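Local coordinates for Low molecular weight phosphotyrosine protein phosphatase 1 (Drosophila melanogaster, PDB 7CUY) that removes phosphate from tyrosine-phosphorylated proteins and probably also hydrolyses small aryl and acyl phosphates, at residues S57-K61 against H62-C66. Residues are numbered along the deposited sequence; the frame is centred on the assembly and turned at random.
Sequences STLQK and HGLKC
Leu59 and Leu64 meet across a Schellman motif that closes helix 53-61 and turns the chain away into the loop that follows. Leu64 N donates to Leu59 O (2.9 Å). Gly63 N donates in turn to Gln60 O, at 2.7 Å. Gly63 is the C-prime residue, and its positive phi (73°) is a backbone setting that glycine adopts readily. Leu59 O is gripped twice, because His62 N also reaches it, at 2.8 Å, from the face of the carbonyl plane opposite to Leu64 N.

On the side-chain side of the same turn, Leu59 CB and Leu64 CB come within 3.9 Å of each other. Leu64 CD1 approaches Leu59 CD2, with the side chains set at a slant to one another. The other methyl of Leu59, CD1, rests 3.7 Å from Cys66 CB, so the two branches of this fork meet different residues of the departing loop. Both leucines also touch Val21, and so pack the turn against helix 15-29.

On another side of the helix end, the imidazole of His62 lies beside the aliphatic chain of Lys61, which sends CG over one ring face. Lys61 CG is anti to the backbone N (chi1 174°), a setting that carries the chain along the histidine, with Lys61 CD 3.5 Å from His62 NE2. Farther out, NE2 is hydrogen-bonded to Glu135, and the ring stacks with Tyr138, both on helix 132-153. With an alanine at His62, Glu135 would probably lose this hydrogen-bond partner and Tyr138 its stacking ring, leaving a gap beside the Lys61 methylenes. The imidazole also turns its edge to the last-turn backbone: His62 CD2 lies 3.1 Å from Thr58 O, which sits in the plane of the ring.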
loop_
_atom_site.group_PDB
_atom_site.type_symbol
_atom_site.label_atom_id
_atom_site.label_comp_id
_atom_site.label_asym_id
_atom_site.label_seq_id
_atom_site.Cartn_x
_atom_site.Cartn_y
_atom_site.Cartn_z
ATOM N N SER A 57 11.790 6.389 8.802
ATOM C CA SER A 57 12.355 7.729 8.834
ATOM C C SER A 57 11.715 8.625 7.790
ATOM O O SER A 57 11.514 9.824 8.036
ATOM C CB SER A 57 13.866 7.661 8.650
ATOM O OG SER A 57 14.431 6.931 9.734
ATOM N N THR A 58 11.378 8.069 6.617
ATOM C CA THR A 58 10.710 8.877 5.599
ATOM C C THR A 58 9.366 9.390 6.099
ATOM O O THR A 58 9.015 10.553 5.872
ATOM C CB THR A 58 10.513 8.073 4.313
ATOM O OG1 THR A 58 11.786 7.774 3.737
ATOM C CG2 THR A 58 9.693 8.867 3.328
ATOM N N LEU A 59 8.589 8.533 6.766
ATOM C CA LEU A 59 7.294 8.979 7.273
ATOM C C LEU A 59 7.470 10.056 8.350
ATOM O O LEU A 59 6.789 11.088 8.312
ATOM C CB LEU A 59 6.496 7.782 7.803
ATOM C CG LEU A 59 6.027 6.825 6.700
ATOM C CD1 LEU A 59 5.492 5.477 7.252
ATOM C CD2 LEU A 59 4.988 7.515 5.800
ATOM N N GLN A 60 8.400 9.834 9.295
ATOM C CA GLN A 60 8.765 10.844 10.292
ATOM C C GLN A 60 9.076 12.191 9.655
ATOM O O GLN A 60 8.584 13.229 10.105
ATOM C CB GLN A 60 9.978 10.379 11.090
ATOM C CG GLN A 60 9.739 9.221 12.017
ATOM C CD GLN A 60 10.756 9.192 13.138
ATOM O OE1 GLN A 60 11.963 9.228 12.888
ATOM N NE2 GLN A 60 10.277 9.131 14.382
ATOM N N LYS A 61 9.910 12.191 8.611
ATOM C CA LYS A 61 10.212 13.419 7.883
ATOM C C LYS A 61 8.946 14.186 7.540
ATOM O O LYS A 61 8.954 15.423 7.496
ATOM C CB LYS A 61 10.990 13.082 6.610
ATOM C CG LYS A 61 11.256 14.246 5.676
ATOM C CD LYS A 61 11.580 13.744 4.259
ATOM C CE LYS A 61 12.255 14.816 3.388
ATOM N NZ LYS A 61 13.652 15.130 3.821
ATOM N N HIS A 62 7.842 13.473 7.320
ATOM C CA HIS A 62 6.578 14.091 6.959
ATOM C C HIS A 62 5.581 14.052 8.101
ATOM O O HIS A 62 4.376 14.191 7.872
ATOM C CB HIS A 62 6.003 13.423 5.712
ATOM C CG HIS A 62 6.881 13.562 4.511
ATOM N ND1 HIS A 62 6.783 14.624 3.639
ATOM C CD2 HIS A 62 7.872 12.774 4.034
ATOM C CE1 HIS A 62 7.679 14.489 2.679
ATOM N NE2 HIS A 62 8.356 13.377 2.898
ATOM N N GLY A 63 6.064 13.864 9.327
ATOM C CA GLY A 63 5.208 13.947 10.490
ATOM C C GLY A 63 4.266 12.782 10.665
ATOM O O GLY A 63 3.194 12.949 11.254
ATOM N N LEU A 64 4.637 11.601 10.176
ATOM C CA LEU A 64 3.802 10.418 10.280
ATOM C C LEU A 64 4.543 9.346 11.058
ATOM O O LEU A 64 5.766 9.364 11.155
ATOM C CB LEU A 64 3.419 9.897 8.895
ATOM C CG LEU A 64 2.458 10.852 8.220
ATOM C CD1 LEU A 64 2.425 10.587 6.724
ATOM C CD2 LEU A 64 1.064 10.739 8.860
ATOM N N LYS A 65 3.785 8.412 11.614
ATOM C CA LYS A 65 4.343 7.338 12.415
ATOM C C LYS A 65 3.949 5.993 11.824
ATOM O O LYS A 65 2.888 5.847 11.207
ATOM C CB LYS A 65 3.889 7.411 13.887
ATOM C CG LYS A 65 4.773 8.300 14.755
ATOM C CD LYS A 65 4.659 7.986 16.261
ATOM C CE LYS A 65 4.448 9.264 17.077
ATOM N NZ LYS A 65 5.647 9.668 17.872
ATOM N N CYS A 66 4.811 5.005 12.040
ATOM C CA CYS A 66 4.609 3.664 11.511
ATOM C C CYS A 66 4.915 2.657 12.607
ATOM O O CYS A 66 6.081 2.449 12.960
ATOM C CB CYS A 66 5.490 3.412 10.290
ATOM S SG CYS A 66 5.199 1.806 9.564
#